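Local coordinates for ribosome-inactivating protein 3 (Zea mays, PDB 2PQG) that is a member of the plant ribosome-inactivating protein family, built from a mixed beta-sheet and many helices, at residues P39-E44 with V256-N261; D70-V75 with G187-T192; D221-A226 with P239-L244. All blocks are in the same frame, centred on the assembly; numbering follows the deposited sequence.

Interaction 1 of 3, residues P39-E44 with V256-N261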
# COMPACT_ATOMS: atom_id res chain seq x y z
N PRO A 39 12.82 5.64 12.28
CA PRO A 39 13.82 5.97 11.26
C PRO A 39 13.17 6.92 10.26
O PRO A 39 11.97 6.81 9.99
CB PRO A 39 14.14 4.62 10.64
CG PRO A 39 14.02 3.71 11.79
CD PRO A 39 12.77 4.19 12.48
N VAL A 40 13.96 7.83 9.71
CA VAL A 40 13.47 8.80 8.73
C VAL A 40 13.82 8.33 7.33
O VAL A 40 15.00 8.12 7.01
CB VAL A 40 14.10 10.18 8.97
CG1 VAL A 40 13.43 11.22 8.10
CG2 VAL A 40 13.98 10.55 10.43
N LEU A 41 12.80 8.15 6.49
CA LEU A 41 13.00 7.69 5.12
C LEU A 41 13.78 8.69 4.27
O LEU A 41 13.90 9.86 4.64
CB LEU A 41 11.64 7.42 4.46
CG LEU A 41 10.83 6.30 5.11
CD1 LEU A 41 9.44 6.27 4.50
CD2 LEU A 41 11.52 4.97 4.93
N PRO A 42 14.33 8.24 3.13
CA PRO A 42 15.09 9.13 2.26
C PRO A 42 14.22 10.30 1.81
O PRO A 42 13.01 10.15 1.63
CB PRO A 42 15.47 8.22 1.09
CG PRO A 42 15.53 6.86 1.72
CD PRO A 42 14.33 6.86 2.61
N PRO A 43 14.82 11.49 1.62
CA PRO A 43 14.03 12.65 1.18
C PRO A 43 13.37 12.42 -0.16
O PRO A 43 13.95 11.81 -1.06
CB PRO A 43 15.07 13.77 1.13
CG PRO A 43 16.35 13.04 0.84
CD PRO A 43 16.24 11.85 1.75
N GLU A 44 12.14 12.91 -0.29
CA GLU A 44 11.39 12.73 -1.52
C GLU A 44 11.90 13.61 -2.65
O GLU A 44 12.35 14.73 -2.42
CB GLU A 44 9.91 13.01 -1.25
CG GLU A 44 9.01 12.67 -2.42
CD GLU A 44 7.59 12.39 -2.00
OE1 GLU A 44 7.41 11.58 -1.06
OE2 GLU A 44 6.66 12.95 -2.62
N VAL A 256 3.21 4.67 14.13
CA VAL A 256 4.01 4.77 12.92
C VAL A 256 5.38 4.14 13.17
O VAL A 256 5.98 4.32 14.23
CB VAL A 256 4.21 6.23 12.46
CG1 VAL A 256 2.97 6.72 11.74
CG2 VAL A 256 4.51 7.11 13.66
N ALA A 257 5.86 3.40 12.18
CA ALA A 257 7.15 2.73 12.28
C ALA A 257 8.21 3.53 11.53
O ALA A 257 9.35 3.62 11.98
CB ALA A 257 7.05 1.31 11.71
N LEU A 258 7.84 4.11 10.40
CA LEU A 258 8.77 4.90 9.60
C LEU A 258 8.15 6.24 9.22
O LEU A 258 7.05 6.29 8.66
CB LEU A 258 9.15 4.13 8.33
CG LEU A 258 9.79 2.75 8.51
CD1 LEU A 258 9.77 2.02 7.18
CD2 LEU A 258 11.21 2.89 9.05
N VAL A 259 8.85 7.33 9.50
CA VAL A 259 8.32 8.65 9.18
C VAL A 259 8.88 9.25 7.91
O VAL A 259 10.02 9.01 7.51
CB VAL A 259 8.55 9.66 10.31
CG1 VAL A 259 7.85 9.18 11.56
CG2 VAL A 259 10.03 9.87 10.55
N LYS A 260 8.03 10.06 7.29
CA LYS A 260 8.34 10.76 6.06
C LYS A 260 9.30 11.91 6.36
O LYS A 260 9.04 12.76 7.23
CB LYS A 260 7.04 11.29 5.47
CG LYS A 260 7.14 11.86 4.10
CD LYS A 260 5.75 11.96 3.52
CE LYS A 260 5.74 12.59 2.15
NZ LYS A 260 7.05 13.21 1.85
N ASN A 261 10.43 11.92 5.65
CA ASN A 261 11.46 12.93 5.82
C ASN A 261 10.95 14.32 5.49
O ASN A 261 10.53 14.59 4.36
CB ASN A 261 12.66 12.63 4.92
CG ASN A 261 13.95 13.28 5.43
OD1 ASN A 261 13.94 14.37 6.02
ND2 ASN A 261 15.07 12.60 5.19
O HOH W 1 10.57 11.15 2.77
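V40 and V259 face each other in a single parallel beta bridge. V259 N donates to P39 O at 3.2 Å, and V259 O accepts from L41 N at 3.1 Å with an N-H...O angle of 172°. A third bond comes from a side chain. N261 turns its CG trans to its own backbone N (chi1 -157°), and its ND2 then reaches L41 O at 3.0 Å, with the oxygen tilted 18° out of the amide plane. One water donates to P42 O and accepts from N261 N, so it spans the two backbones just beyond the bridge. These polar links join the loop between helix 15-27 and strand 51-57 of the ribosome-inactivating fold to the chain's C-terminal tail. The tail lies along the loop through this one bridge.

The apolar contacts lie around the bridge. The P39 ring meets L258, with P39 CB 3.8 Å from L258 CD2. The other methyl of L258, CD1, lies 4.1 Å from L41 CD2, the two side chains at about a right angle. V40 sends CG2 to V259 CG2. Its other methyl packs against the amide of N261, V40 CG1 to N261 CG being 3.4 Å.

K260 and E44 form a salt bridge, with only a weak hydrogen bond, K260 NZ to E44 OE1 at 3.4 Å. K260 starts away from 39-44, but its end swings back. E44 OE1 also has a weak bond from N71.

Interaction 2 of 3, residues D70-V75 with G187-T192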
# COMPACT_ATOMS: atom_id res chain seq x y z
N ASP A 70 11.38 6.57 -0.83
CA ASP A 70 11.16 7.81 -0.12
C ASP A 70 9.82 7.93 0.63
O ASP A 70 9.80 8.42 1.76
CB ASP A 70 11.38 9.03 -1.05
CG ASP A 70 10.65 8.92 -2.37
OD1 ASP A 70 9.65 8.18 -2.45
OD2 ASP A 70 11.08 9.60 -3.33
N ASN A 71 8.72 7.50 0.04
CA ASN A 71 7.44 7.59 0.75
C ASN A 71 6.80 6.23 0.99
O ASN A 71 5.69 6.14 1.52
CB ASN A 71 6.46 8.50 0.00
CG ASN A 71 6.09 7.96 -1.35
OD1 ASN A 71 6.18 6.76 -1.61
ND2 ASN A 71 5.64 8.85 -2.24
N LEU A 72 7.51 5.17 0.62
CA LEU A 72 7.05 3.79 0.77
C LEU A 72 5.69 3.54 0.12
O LEU A 72 4.86 2.82 0.66
CB LEU A 72 6.99 3.38 2.25
CG LEU A 72 8.30 2.98 2.94
CD1 LEU A 72 8.00 2.35 4.29
CD2 LEU A 72 9.07 2.00 2.08
N TYR A 73 5.47 4.12 -1.05
CA TYR A 73 4.19 3.92 -1.71
C TYR A 73 4.32 3.25 -3.06
O TYR A 73 5.29 3.46 -3.78
CB TYR A 73 3.45 5.24 -1.88
CG TYR A 73 1.95 5.08 -1.80
CD1 TYR A 73 1.33 4.82 -0.58
CD2 TYR A 73 1.16 5.19 -2.94
CE1 TYR A 73 -0.06 4.68 -0.50
CE2 TYR A 73 -0.23 5.04 -2.87
CZ TYR A 73 -0.83 4.79 -1.65
OH TYR A 73 -2.20 4.67 -1.57
N LEU A 74 3.32 2.45 -3.39
CA LEU A 74 3.27 1.70 -4.64
C LEU A 74 3.12 2.58 -5.88
O LEU A 74 2.28 3.48 -5.91
CB LEU A 74 2.10 0.71 -4.58
CG LEU A 74 1.85 -0.24 -5.74
CD1 LEU A 74 2.98 -1.23 -5.85
CD2 LEU A 74 0.55 -0.97 -5.50
N VAL A 75 3.93 2.33 -6.90
CA VAL A 75 3.85 3.11 -8.13
C VAL A 75 3.24 2.24 -9.23
O VAL A 75 2.47 2.72 -10.06
CB VAL A 75 5.23 3.59 -8.60
CG1 VAL A 75 5.08 4.49 -9.82
CG2 VAL A 75 5.93 4.34 -7.48
N GLY A 187 1.56 -1.40 5.71
CA GLY A 187 2.00 -2.33 6.72
C GLY A 187 3.42 -1.95 7.11
O GLY A 187 3.81 -2.07 8.28
N LEU A 188 4.20 -1.47 6.14
CA LEU A 188 5.58 -1.07 6.38
C LEU A 188 5.65 0.28 7.12
O LEU A 188 6.46 0.45 8.04
CB LEU A 188 6.34 -0.97 5.04
CG LEU A 188 6.57 -2.24 4.22
CD1 LEU A 188 7.10 -1.87 2.84
CD2 LEU A 188 7.55 -3.17 4.92
N ARG A 189 4.81 1.22 6.73
CA ARG A 189 4.77 2.54 7.37
C ARG A 189 4.27 2.50 8.82
O ARG A 189 4.88 3.10 9.71
CB ARG A 189 3.83 3.48 6.61
CG ARG A 189 4.32 4.01 5.29
CD ARG A 189 3.17 4.75 4.64
NE ARG A 189 3.55 5.38 3.39
CZ ARG A 189 2.74 6.13 2.66
NH1 ARG A 189 1.49 6.34 3.06
NH2 ARG A 189 3.17 6.69 1.54
N PHE A 190 3.16 1.82 9.04
CA PHE A 190 2.56 1.75 10.37
C PHE A 190 2.68 0.42 11.06
O PHE A 190 2.27 -0.61 10.51
CB PHE A 190 1.06 2.09 10.28
CG PHE A 190 0.76 3.43 9.69
CD1 PHE A 190 0.80 3.62 8.32
CD2 PHE A 190 0.45 4.50 10.52
CE1 PHE A 190 0.51 4.88 7.77
CE2 PHE A 190 0.16 5.75 9.98
CZ PHE A 190 0.20 5.94 8.60
N ASN A 191 3.21 0.42 12.28
CA ASN A 191 3.30 -0.82 13.04
C ASN A 191 1.92 -1.09 13.65
O ASN A 191 1.68 -2.15 14.23
CB ASN A 191 4.39 -0.77 14.11
CG ASN A 191 4.45 0.55 14.84
OD1 ASN A 191 4.89 0.63 15.99
ND2 ASN A 191 4.03 1.61 14.17
N THR A 192 1.01 -0.13 13.52
CA THR A 192 -0.34 -0.32 14.03
C THR A 192 -1.07 -1.22 13.02
O THR A 192 -1.93 -2.02 13.38
CB THR A 192 -1.08 1.04 14.21
OG1 THR A 192 -2.42 0.81 14.67
CG2 THR A 192 -1.11 1.83 12.91
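R189 crosses to the turn that leads into strand 74-78 and holds N71 by its backbone carbonyl. From CB, the R189 side chain sets out with CG anti to the carbonyl carbon (chi1 -74°). That brings CG beside the leucine of the turn, 4.1 Å from L72 CB, and the two side chains run past each other in opposite directions. From CG to NE the chain is extended, which carries the guanidinium past L72 to N71. NE donates to N71 O at 2.9 Å. NH2 donates to the same N71 O at 2.6 Å. The grip is side-on, two nitrogens on one oxygen, and that oxygen lies only 6° out of the guanidinium plane. Y73 CD1 lies over one face of the guanidinium, 3.4 Å from R189 NH2, and the ring and guanidinium planes are 32° apart. NH1 has a long, weak ion pair with E186, and W220 makes a cation-pi contact with R189.

The turn is partly held by N71 itself. Its OD1 accepts a weak bond from Y73 N, an Asx turn. The Y73 hydroxyl bonds G107 O. A tyrosine, a glutamate, an arginine and a tryptophan gathered in this way are consistent with the active-site cleft of the family.

L72 CD1 packs on L188 CB at 3.8 Å. The contact is buried near the centre of the chain. It joins the C-terminal end of helix 171-189 to the turn between strands 62-68 and 74-78.

Interaction 3 of 3, residues D221-A226 with P239-L244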
# COMPACT_ATOMS: atom_id res chain seq x y z
N ASP A 221 1.46 11.62 6.48
CA ASP A 221 2.27 12.82 6.27
C ASP A 221 2.18 13.73 7.45
O ASP A 221 3.16 14.35 7.87
CB ASP A 221 1.79 13.62 5.06
CG ASP A 221 2.12 12.95 3.76
OD1 ASP A 221 1.94 13.59 2.70
OD2 ASP A 221 2.55 11.78 3.78
N ARG A 222 0.97 13.83 7.98
CA ARG A 222 0.73 14.69 9.10
C ARG A 222 1.38 14.19 10.36
O ARG A 222 1.99 14.97 11.09
CB ARG A 222 -0.75 14.88 9.31
CG ARG A 222 -1.02 16.07 10.16
CD ARG A 222 -2.36 16.63 9.85
NE ARG A 222 -3.40 16.04 10.68
CZ ARG A 222 -4.69 16.10 10.39
NH1 ARG A 222 -5.08 16.72 9.29
NH2 ARG A 222 -5.59 15.55 11.21
N ILE A 223 1.27 12.90 10.65
CA ILE A 223 1.91 12.42 11.85
C ILE A 223 3.43 12.35 11.66
O ILE A 223 4.18 12.28 12.63
CB ILE A 223 1.30 11.08 12.39
CG1 ILE A 223 2.41 10.12 12.79
CG2 ILE A 223 0.30 10.50 11.41
CD1 ILE A 223 2.27 9.66 14.21
N SER A 224 3.88 12.43 10.41
CA SER A 224 5.31 12.45 10.15
C SER A 224 5.80 13.85 10.49
O SER A 224 6.87 14.02 11.06
CB SER A 224 5.61 12.13 8.69
OG SER A 224 5.46 10.75 8.44
N LYS A 225 5.01 14.87 10.13
CA LYS A 225 5.36 16.25 10.44
C LYS A 225 5.39 16.45 11.95
O LYS A 225 6.29 17.09 12.49
CB LYS A 225 4.36 17.22 9.80
CG LYS A 225 4.42 17.23 8.27
CD LYS A 225 3.55 18.32 7.63
CE LYS A 225 3.88 18.43 6.15
NZ LYS A 225 3.30 19.63 5.50
N ALA A 226 4.41 15.88 12.64
CA ALA A 226 4.35 15.97 14.09
C ALA A 226 5.58 15.28 14.68
O ALA A 226 6.13 15.73 15.69
CB ALA A 226 3.08 15.31 14.62
N PRO A 239 -3.17 19.54 17.73
CA PRO A 239 -4.58 19.40 17.36
C PRO A 239 -4.80 18.30 16.34
O PRO A 239 -5.55 17.36 16.58
CB PRO A 239 -4.94 20.78 16.80
CG PRO A 239 -3.64 21.26 16.22
CD PRO A 239 -2.59 20.79 17.21
N ASP A 240 -4.13 18.42 15.20
CA ASP A 240 -4.24 17.44 14.14
C ASP A 240 -3.95 16.03 14.65
O ASP A 240 -4.41 15.05 14.06
CB ASP A 240 -3.26 17.78 13.00
CG ASP A 240 -3.68 19.00 12.22
OD1 ASP A 240 -2.89 19.47 11.38
OD2 ASP A 240 -4.81 19.48 12.43
N MET A 241 -3.21 15.94 15.75
CA MET A 241 -2.86 14.65 16.34
C MET A 241 -3.90 14.13 17.33
O MET A 241 -4.25 12.95 17.28
CB MET A 241 -1.49 14.74 17.02
CG MET A 241 -0.32 14.67 16.06
SD MET A 241 -0.37 13.24 14.95
CE MET A 241 -0.57 14.08 13.39
N GLN A 242 -4.35 15.00 18.24
CA GLN A 242 -5.36 14.62 19.22
C GLN A 242 -6.66 14.42 18.48
O GLN A 242 -7.55 13.68 18.92
CB GLN A 242 -5.46 15.69 20.32
CG GLN A 242 -5.49 17.10 19.81
CD GLN A 242 -5.25 18.10 20.92
OE1 GLN A 242 -5.55 19.29 20.77
NE2 GLN A 242 -4.71 17.63 22.04
N LYS A 243 -6.80 15.11 17.36
CA LYS A 243 -7.94 14.94 16.47
C LYS A 243 -7.96 13.41 16.12
O LYS A 243 -9.01 12.78 16.03
CB LYS A 243 -7.67 15.67 15.16
CG LYS A 243 -8.90 16.10 14.40
CD LYS A 243 -8.57 16.96 13.18
CE LYS A 243 -8.01 18.32 13.59
NZ LYS A 243 -8.04 19.29 12.45
N LEU A 244 -6.78 12.82 15.94
CA LEU A 244 -6.65 11.43 15.52
C LEU A 244 -6.53 10.39 16.62
O LEU A 244 -6.37 9.20 16.34
CB LEU A 244 -5.46 11.33 14.56
CG LEU A 244 -5.58 12.02 13.19
CD1 LEU A 244 -4.21 12.25 12.58
CD2 LEU A 244 -6.45 11.17 12.28
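The R222 guanidinium lies against D240, whose CB and CG cover one of its faces. D240 CG stands 3.3 Å above the plane, offset toward the rim, and the carboxylate is turned 33° from it. R222 NE to D240 CB, at 2.9 Å, is implausibly tight, so the detail of this face contact is doubtful. The M241 methyl, CE, comes in at the guanidinium edge. L244 CD1 and K243 CD approach obliquely, each 3.8 Å from R222 NH2.

Two links tie R222 to D240. R222 NH2 donates to the backbone D240 O at 3.1 Å, in the carbonyl plane and on a lone pair. R222 NE and D240 OD1 are 3.5 Å apart and attract by charge alone, since no N-H points at that oxygen. The bend of the arginine at chi3 (90°) turns its end across the aspartate. D240 OD2 also takes a weak bond from K243 NZ, so the carboxylate is shared by two basic groups.

Beside this polar patch, M241 bends at chi2 and chi3, bringing its end to helix 220-232. M241 CE reaches I223 CB at 3.7 Å, and M241 CG rests on A226 CB.

The result is a salt-bridge network of R222, D240 and K243 beside an apolar contact, where helix 239-242 packs on helix 220-232.

Overall arrangement
Interaction 1 links residues far apart in the chain, and the other two lie between its segments. Interaction 2 closes before interaction 3 opens. The centres of interactions 1 and 2 are about 9 Å apart, those of 1 and 3 about 15 Å, and those of 2 and 3 about 17 Å. Interaction 1 touches both others. R189 O probably accepts from A257 N and L258 N, and S224 OG probably bonds K260 N. The C-terminal tail therefore runs between the end of helix 171-189 and helix 220-232. W220 NE1 of the latter helix also bonds L258 O. The three contacts thus join the turn before strand 74-78, the end of helix 171-189, the tail and helix 220-232.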